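Local coordinates for protein CutA1 (Shewanella, PDB 3AHP) that is a very stable trimeric protein of the CutA1 family, which is linked to divalent metal ion tolerance, and probably binds such ions, at residues B[5-11]-B[59-65]; B[39-43]-B[54-58]. All blocks are in the same frame, centred on the assembly; numbering follows the deposited sequence.

Contact 1 of 2, residues B[5-11]-B[59-65]; sequences EQLLIFT and MQIKCMT
Residues 6-11 and 59-64 run antiparallel as neighbouring strands of the ferredoxin-like sheet of CutA1, their axes 4.7 Å apart at closest and 159° between directions, with Leu7, Ile9 and Thr11 in hydrogen-bonded pairs with Cys63, Ile61 and Met59. In the middle, Ile9 N reaches Ile61 O at 2.9 Å, almost straight and in the carbonyl plane. Side chains alternate between two faces. Ile9, Ile61, Cys63, Leu7, Thr11 and Met59 share one, and there Met59 and Ile61 pack on helix 16-28. Beta-branched residues suit these extended positions: Ile9 CG2 meets Ile61 CD1 at 3.8 Å, and the delta carbon of Ile61 also nears the Thr11 methyl. With the Thr11 hydroxyl anti to the backbone N (chi1 -173°), that methyl falls between N and the carbonyl carbon and lies alongside Met59 CB; the hydroxyl itself bonds to Glu85 O. Cys63, small and only weakly polar, brings its sulfur against Ile9 CD1.

The other face carries Leu8, Phe10, Gln60 and Lys62 toward the trimer interface. The Phe10 ring and the Gln60 chain point the same way side by side, and aromatic bulk suits a place where Phe10 meets Phe10 of the second subunit. Leu8 lies along the aliphatic part of Lys62, CD1 to CG 3.6 Å, while the ammonium group of this buried lysine makes a salt bridge to Glu85 of the second subunit. Beyond the last pairs, Thr65 N gives a 2.8 Å bond to Glu5 O, tilted 29° from the carbonyl plane. The side chains of the non-hydrogen-bonded pair Gln6 and Met64 start out diverging, yet they end side by side, the Met64 chain bent at chi2 and chi3 so that SD comes within 3.5 Å of Gln6 CG.

Contact 2 of 2, residues B[39-43]-B[54-58]; sequences QAVES and SHEVP
Backbone hydrogen bonds pair Val41 with Glu56 and Ser43 with Ser54 in antiparallel fashion, the strand axes turned 126° and 4.8 Å apart at closest. Val41 N to Glu56 O measures 2.9 Å and is nearly straight, as is Ser43 N to Ser54 O; the return bond from Ser54 N to Ser43 O is weak.

Among polar side chains, Ser43 OG donates to Glu56 OE2 at 2.9 Å. It comes from above the carboxylate plane, 40° out of it. A short serine suits this spot, since its hydroxyl, beside the backbone N (chi1 -70°), meets the end of the extended glutamate on the same face. The same carboxylate oxygen has a weak second bond with Thr12 OG1.

Apolar contacts hold the other end. Val41 reaches toward the Pro58 ring, CG1 to CG 3.8 Å, and the proline ring also rests against Gln39 O. On the opposite face, the Glu42 methylene passes over the His55 imidazole as a CH-pi contact, CG 4.2 Å from the ring centroid and offset toward the rim. The long glutamate supplies that CH2 while its carboxylate lies nearly parallel to the ring.

Strands 41-47 and 50-64 form the beta hairpin of this CutA1 chain, and through Glu42 and Ser43 its first strand pairs with a strand of the third subunit, so that the sheet runs on across the trimer interface.

From the N terminus, strand 6-13 comes first, and the chain then passes through helix 16-28 and strand 34-38 before reaching 39-43. It turns through the hairpin of strands 41-47 and 50-64, and contact 2 closes that short loop of ten residues. The same long strand continues without a break from 54-58 into 59-64, where contact 1 closes the larger loop of 47 residues back on 5-11. Contact 2 is therefore nested inside contact 1. Their centres lie 19 Å apart along one sheet: strand 50-64 links the buried core strand at one end to the hairpin arm at the other, and both contacts touch the third subunit.

Contact 1 of 2, residues B[5-11]-B[59-65]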
ATOM      1  N   GLU B   5       8.423  -6.676 -14.145  1.00 46.87           N
ATOM      2  CA  GLU B   5       8.357  -8.146 -14.054  1.00 45.26           C
ATOM      3  C   GLU B   5       7.206  -8.520 -13.149  1.00 42.54           C
ATOM      4  O   GLU B   5       6.548  -9.547 -13.338  1.00 42.72           O
ATOM      5  CB  GLU B   5       9.623  -8.739 -13.411  1.00 47.15           C
ATOM      6  CG  GLU B   5      10.934  -8.504 -14.132  1.00 53.61           C
ATOM      7  CD  GLU B   5      10.920  -9.073 -15.529  1.00 62.01           C
ATOM      8  OE1 GLU B   5       9.884  -8.920 -16.211  1.00 63.63           O
ATOM      9  OE2 GLU B   5      11.945  -9.644 -15.952  1.00 64.38           O
ATOM     10  N   GLN B   6       7.064  -7.743 -12.081  1.00 38.64           N
ATOM     11  CA  GLN B   6       6.227  -8.127 -10.971  1.00 34.77           C
ATOM     12  C   GLN B   6       5.303  -7.009 -10.545  1.00 32.60           C
ATOM     13  O   GLN B   6       5.632  -5.827 -10.720  1.00 32.15           O
ATOM     14  CB  GLN B   6       7.086  -8.581  -9.808  1.00 35.23           C
ATOM     15  CG  GLN B   6       7.860  -9.842 -10.111  1.00 35.32           C
ATOM     16  CD  GLN B   6       9.221  -9.842  -9.485  1.00 33.97           C
ATOM     17  OE1 GLN B   6       9.903  -8.819  -9.455  1.00 34.24           O
ATOM     18  NE2 GLN B   6       9.614 -10.980  -8.938  1.00 35.33           N
ATOM     19  N   LEU B   7       4.130  -7.388 -10.028  1.00 28.66           N
ATOM     20  CA  LEU B   7       3.152  -6.423  -9.553  1.00 24.84           C
ATOM     21  C   LEU B   7       2.866  -6.544  -8.073  1.00 23.09           C
ATOM     22  O   LEU B   7       2.942  -7.617  -7.500  1.00 21.72           O
ATOM     23  CB  LEU B   7       1.843  -6.544 -10.319  1.00 25.12           C
ATOM     24  CG  LEU B   7       1.896  -6.499 -11.841  1.00 24.22           C
ATOM     25  CD1 LEU B   7       0.651  -7.155 -12.413  1.00 14.35           C
ATOM     26  CD2 LEU B   7       2.078  -5.068 -12.349  1.00 22.42           C
ATOM     27  N   LEU B   8       2.488  -5.420  -7.477  1.00 23.23           N
ATOM     28  CA  LEU B   8       1.711  -5.405  -6.249  1.00 21.98           C
ATOM     29  C   LEU B   8       0.257  -5.053  -6.547  1.00 20.28           C
ATOM     30  O   LEU B   8      -0.034  -4.000  -7.090  1.00 19.95           O
ATOM     31  CB  LEU B   8       2.320  -4.391  -5.283  1.00 23.42           C
ATOM     32  CG  LEU B   8       1.793  -4.317  -3.854  1.00 22.80           C
ATOM     33  CD1 LEU B   8       1.908  -5.658  -3.197  1.00 21.67           C
ATOM     34  CD2 LEU B   8       2.529  -3.225  -3.067  1.00 22.44           C
ATOM     35  N   ILE B   9      -0.645  -5.965  -6.208  1.00 20.64           N
ATOM     36  CA  ILE B   9      -2.080  -5.784  -6.437  1.00 19.68           C
ATOM     37  C   ILE B   9      -2.802  -5.483  -5.137  1.00 19.22           C
ATOM     38  O   ILE B   9      -2.573  -6.149  -4.121  1.00 17.14           O
ATOM     39  CB  ILE B   9      -2.708  -7.038  -7.060  1.00 19.31           C
ATOM     40  CG1 ILE B   9      -2.151  -7.249  -8.465  1.00 21.15           C
ATOM     41  CG2 ILE B   9      -4.243  -6.916  -7.086  1.00 19.14           C
ATOM     42  CD1 ILE B   9      -2.710  -8.478  -9.170  1.00 25.70           C
ATOM     43  N   PHE B  10      -3.658  -4.466  -5.165  1.00 19.16           N
ATOM     44  CA  PHE B  10      -4.505  -4.157  -4.012  1.00 19.65           C
ATOM     45  C   PHE B  10      -5.923  -4.525  -4.349  1.00 19.83           C
ATOM     46  O   PHE B  10      -6.410  -4.223  -5.438  1.00 20.81           O
ATOM     47  CB  PHE B  10      -4.456  -2.667  -3.646  1.00 19.30           C
ATOM     48  CG  PHE B  10      -3.121  -2.199  -3.191  1.00 17.85           C
ATOM     49  CD1 PHE B  10      -2.166  -1.781  -4.111  1.00 20.57           C
ATOM     50  CD2 PHE B  10      -2.806  -2.178  -1.844  1.00 15.69           C
ATOM     51  CE1 PHE B  10      -0.894  -1.361  -3.681  1.00 19.87           C
ATOM     52  CE2 PHE B  10      -1.562  -1.751  -1.412  1.00 14.07           C
ATOM     53  CZ  PHE B  10      -0.597  -1.355  -2.333  1.00 13.91           C
ATOM     54  N   THR B  11      -6.613  -5.105  -3.383  1.00 20.67           N
ATOM     55  CA  THR B  11      -8.018  -5.430  -3.558  1.00 22.30           C
ATOM     56  C   THR B  11      -8.667  -5.592  -2.196  1.00 21.65           C
ATOM     57  O   THR B  11      -8.044  -5.378  -1.187  1.00 23.58           O
ATOM     58  CB  THR B  11      -8.213  -6.697  -4.425  1.00 21.69           C
ATOM     59  OG1 THR B  11      -9.602  -6.868  -4.704  1.00 26.34           O
ATOM     60  CG2 THR B  11      -7.700  -7.925  -3.723  1.00 20.01           C
ATOM     61  N   MET B  59      -6.636  -6.701   0.826  1.00 23.71           N
ATOM     62  CA  MET B  59      -5.678  -7.723   0.383  1.00 25.84           C
ATOM     63  C   MET B  59      -4.520  -7.130  -0.429  1.00 24.67           C
ATOM     64  O   MET B  59      -4.748  -6.324  -1.323  1.00 24.79           O
ATOM     65  CB  MET B  59      -6.376  -8.796  -0.452  1.00 26.61           C
ATOM     66  CG  MET B  59      -7.288  -9.709   0.325  1.00 30.72           C
ATOM     67  SD  MET B  59      -7.925 -11.051  -0.697  1.00 41.27           S
ATOM     68  CE  MET B  59      -6.792 -12.347  -0.283  1.00 37.75           C
ATOM     69  N   GLN B  60      -3.295  -7.558  -0.135  1.00 23.15           N
ATOM     70  CA  GLN B  60      -2.174  -7.337  -1.043  1.00 24.43           C
ATOM     71  C   GLN B  60      -1.746  -8.635  -1.724  1.00 23.00           C
ATOM     72  O   GLN B  60      -1.477  -9.621  -1.058  1.00 23.14           O
ATOM     73  CB  GLN B  60      -0.973  -6.760  -0.304  1.00 25.13           C
ATOM     74  CG  GLN B  60      -1.150  -5.381   0.322  1.00 27.11           C
ATOM     75  CD  GLN B  60       0.135  -4.924   1.024  1.00 34.74           C
ATOM     76  OE1 GLN B  60       0.166  -3.864   1.656  1.00 30.92           O
ATOM     77  NE2 GLN B  60       1.203  -5.751   0.925  1.00 31.19           N
ATOM     78  N   ILE B  61      -1.658  -8.618  -3.051  1.00 22.31           N
ATOM     79  CA  ILE B  61      -1.187  -9.783  -3.811  1.00 21.60           C
ATOM     80  C   ILE B  61       0.173  -9.509  -4.448  1.00 21.38           C
ATOM     81  O   ILE B  61       0.349  -8.515  -5.150  1.00 20.33           O
ATOM     82  CB  ILE B  61      -2.165 -10.194  -4.945  1.00 21.26           C
ATOM     83  CG1 ILE B  61      -3.548 -10.554  -4.382  1.00 22.25           C
ATOM     84  CG2 ILE B  61      -1.586 -11.348  -5.735  1.00 16.99           C
ATOM     85  CD1 ILE B  61      -4.706 -10.284  -5.347  1.00 16.70           C
ATOM     86  N   LYS B  62       1.134 -10.393  -4.221  1.00 21.27           N
ATOM     87  CA  LYS B  62       2.409 -10.223  -4.876  1.00 22.90           C
ATOM     88  C   LYS B  62       2.624 -11.310  -5.899  1.00 23.14           C
ATOM     89  O   LYS B  62       2.466 -12.498  -5.599  1.00 23.67           O
ATOM     90  CB  LYS B  62       3.550 -10.149  -3.862  1.00 23.89           C
ATOM     91  CG  LYS B  62       3.448  -8.939  -2.942  1.00 25.69           C
ATOM     92  CD  LYS B  62       3.788  -9.307  -1.515  1.00 35.62           C
ATOM     93  CE  LYS B  62       2.550  -9.533  -0.668  1.00 38.19           C
ATOM     94  NZ  LYS B  62       2.376  -8.405   0.305  1.00 47.40           N
ATOM     95  N   CYS B  63       2.936 -10.894  -7.123  1.00 22.85           N
ATOM     96  CA  CYS B  63       2.875 -11.785  -8.259  1.00 23.20           C
ATOM     97  C   CYS B  63       3.728 -11.337  -9.433  1.00 23.80           C
ATOM     98  O   CYS B  63       4.177 -10.196  -9.497  1.00 22.21           O
ATOM     99  CB  CYS B  63       1.428 -11.920  -8.716  1.00 24.95           C
ATOM    100  SG  CYS B  63       0.808 -10.489  -9.587  1.00 27.67           S
ATOM    101  N   MET B  64       3.896 -12.245 -10.390  1.00 26.18           N
ATOM    102  CA  MET B  64       4.445 -11.928 -11.708  1.00 27.11           C
ATOM    103  C   MET B  64       3.415 -11.295 -12.641  1.00 27.23           C
ATOM    104  O   MET B  64       2.296 -11.771 -12.782  1.00 26.37           O
ATOM    105  CB  MET B  64       4.979 -13.201 -12.348  1.00 28.26           C
ATOM    106  CG  MET B  64       5.977 -13.938 -11.480  1.00 30.90           C
ATOM    107  SD  MET B  64       7.567 -13.095 -11.359  1.00 40.34           S
ATOM    108  CE  MET B  64       7.969 -12.854 -13.095  1.00 31.85           C
ATOM    109  N   THR B  65       3.810 -10.225 -13.299  1.00 28.04           N
ATOM    110  CA  THR B  65       2.916  -9.541 -14.207  1.00 28.74           C
ATOM    111  C   THR B  65       2.350 -10.551 -15.178  1.00 29.08           C
ATOM    112  O   THR B  65       1.275 -10.394 -15.743  1.00 29.47           O
ATOM    113  CB  THR B  65       3.706  -8.495 -14.962  1.00 29.57           C
ATOM    114  OG1 THR B  65       4.172  -7.524 -14.023  1.00 27.92           O
ATOM    115  CG2 THR B  65       2.872  -7.844 -16.061  1.00 27.97           C
TER

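Contact 2 of 2, residues B[39-43]-B[54-58]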
ATOM      1  N   GLN B  39      -6.429  -6.504   8.664  1.00 22.33           N
ATOM      2  CA  GLN B  39      -7.608  -6.330   9.488  1.00 22.49           C
ATOM      3  C   GLN B  39      -8.541  -5.283   8.929  1.00 21.63           C
ATOM      4  O   GLN B  39      -8.144  -4.497   8.087  1.00 21.88           O
ATOM      5  CB  GLN B  39      -7.180  -5.945  10.886  1.00 23.75           C
ATOM      6  CG  GLN B  39      -6.697  -7.146  11.676  1.00 26.31           C
ATOM      7  CD  GLN B  39      -6.177  -6.723  12.991  1.00 30.20           C
ATOM      8  OE1 GLN B  39      -4.955  -6.663  13.197  1.00 30.42           O
ATOM      9  NE2 GLN B  39      -7.076  -6.236  13.832  1.00 30.75           N
ATOM     10  N   ALA B  40      -9.793  -5.301   9.302  1.00 22.15           N
ATOM     11  CA  ALA B  40     -10.782  -4.535   8.608  1.00 21.72           C
ATOM     12  C   ALA B  40     -10.382  -3.119   8.302  1.00 23.41           C
ATOM     13  O   ALA B  40      -9.659  -2.517   9.033  1.00 23.94           O
ATOM     14  CB  ALA B  40     -12.026  -4.559   9.325  1.00 19.26           C
ATOM     15  N   VAL B  41     -10.870  -2.606   7.181  1.00 20.00           N
ATOM     16  CA  VAL B  41     -10.773  -1.221   6.827  1.00 20.00           C
ATOM     17  C   VAL B  41     -12.148  -0.655   6.525  1.00 20.00           C
ATOM     18  O   VAL B  41     -13.051  -1.366   6.305  1.00 23.04           O
ATOM     19  CB  VAL B  41      -9.870  -0.994   5.632  1.00 20.00           C
ATOM     20  CG1 VAL B  41      -8.504  -1.368   5.897  1.00 20.00           C
ATOM     21  CG2 VAL B  41     -10.389  -1.634   4.448  1.00 20.00           C
ATOM     22  N   GLU B  42     -12.288   0.648   6.529  1.00 23.86           N
ATOM     23  CA  GLU B  42     -13.530   1.280   6.192  1.00 26.68           C
ATOM     24  C   GLU B  42     -13.467   1.898   4.842  1.00 26.21           C
ATOM     25  O   GLU B  42     -12.668   2.722   4.586  1.00 27.37           O
ATOM     26  CB  GLU B  42     -13.932   2.310   7.229  1.00 27.21           C
ATOM     27  CG  GLU B  42     -15.432   2.433   7.409  1.00 38.07           C
ATOM     28  CD  GLU B  42     -15.841   3.623   8.231  1.00 48.05           C
ATOM     29  OE1 GLU B  42     -14.940   4.339   8.666  1.00 47.04           O
ATOM     30  OE2 GLU B  42     -17.047   3.824   8.438  1.00 42.94           O
ATOM     31  N   SER B  43     -14.316   1.434   3.963  1.00 25.95           N
ATOM     32  CA  SER B  43     -14.348   1.959   2.607  1.00 26.23           C
ATOM     33  C   SER B  43     -15.481   2.973   2.439  1.00 27.09           C
ATOM     34  O   SER B  43     -16.640   2.673   2.699  1.00 28.24           O
ATOM     35  CB  SER B  43     -14.507   0.834   1.586  1.00 26.57           C
ATOM     36  OG  SER B  43     -13.322   0.058   1.510  1.00 25.32           O
ATOM     37  N   SER B  54     -18.797   0.684   3.859  1.00 37.90           N
ATOM     38  CA  SER B  54     -18.712  -0.700   4.271  1.00 36.99           C
ATOM     39  C   SER B  54     -17.381  -1.081   4.912  1.00 37.22           C
ATOM     40  O   SER B  54     -16.351  -0.451   4.653  1.00 36.78           O
ATOM     41  CB  SER B  54     -19.117  -1.664   3.149  1.00 37.65           C
ATOM     42  OG  SER B  54     -18.569  -1.303   1.902  1.00 35.73           O
ATOM     43  N   HIS B  55     -17.444  -2.041   5.837  1.00 36.56           N
ATOM     44  CA  HIS B  55     -16.272  -2.629   6.453  1.00 36.13           C
ATOM     45  C   HIS B  55     -15.789  -3.830   5.635  1.00 34.34           C
ATOM     46  O   HIS B  55     -16.566  -4.701   5.266  1.00 34.79           O
ATOM     47  CB  HIS B  55     -16.572  -3.021   7.901  1.00 37.57           C
ATOM     48  CG  HIS B  55     -16.321  -1.919   8.888  1.00 47.01           C
ATOM     49  ND1 HIS B  55     -17.340  -1.196   9.477  1.00 51.92           N
ATOM     50  CD2 HIS B  55     -15.164  -1.401   9.373  1.00 49.96           C
ATOM     51  CE1 HIS B  55     -16.821  -0.297  10.298  1.00 53.92           C
ATOM     52  NE2 HIS B  55     -15.503  -0.385  10.234  1.00 53.73           N
ATOM     53  N   GLU B  56     -14.523  -3.860   5.335  1.00 33.07           N
ATOM     54  CA  GLU B  56     -14.046  -4.667   4.277  1.00 31.77           C
ATOM     55  C   GLU B  56     -12.727  -5.189   4.643  1.00 31.34           C
ATOM     56  O   GLU B  56     -12.040  -4.663   5.450  1.00 32.72           O
ATOM     57  CB  GLU B  56     -13.935  -3.874   3.004  1.00 31.46           C
ATOM     58  CG  GLU B  56     -15.231  -3.578   2.422  1.00 27.35           C
ATOM     59  CD  GLU B  56     -15.135  -3.248   1.034  1.00 27.39           C
ATOM     60  OE1 GLU B  56     -15.992  -3.630   0.280  1.00 30.41           O
ATOM     61  OE2 GLU B  56     -14.209  -2.592   0.681  1.00 26.41           O
ATOM     62  N   VAL B  57     -12.361  -6.260   4.016  1.00 20.00           N
ATOM     63  CA  VAL B  57     -11.087  -6.822   4.294  1.00 20.00           C
ATOM     64  C   VAL B  57     -10.073  -6.638   3.174  1.00 20.00           C
ATOM     65  O   VAL B  57     -10.261  -7.083   2.081  1.00 26.86           O
ATOM     66  CB  VAL B  57     -11.270  -8.244   4.730  1.00 20.00           C
ATOM     67  CG1 VAL B  57     -10.690  -9.167   3.808  1.00 20.00           C
ATOM     68  CG2 VAL B  57     -10.741  -8.462   6.090  1.00 20.00           C
ATOM     69  N   PRO B  58      -8.977  -5.974   3.477  1.00 24.28           N
ATOM     70  CA  PRO B  58      -8.017  -5.553   2.479  1.00 23.47           C
ATOM     71  C   PRO B  58      -7.037  -6.641   2.081  1.00 22.93           C
ATOM     72  O   PRO B  58      -6.702  -7.425   2.885  1.00 21.36           O
ATOM     73  CB  PRO B  58      -7.326  -4.420   3.186  1.00 23.82           C
ATOM     74  CG  PRO B  58      -7.405  -4.734   4.509  1.00 23.98           C
ATOM     75  CD  PRO B  58      -8.640  -5.404   4.772  1.00 22.67           C
TER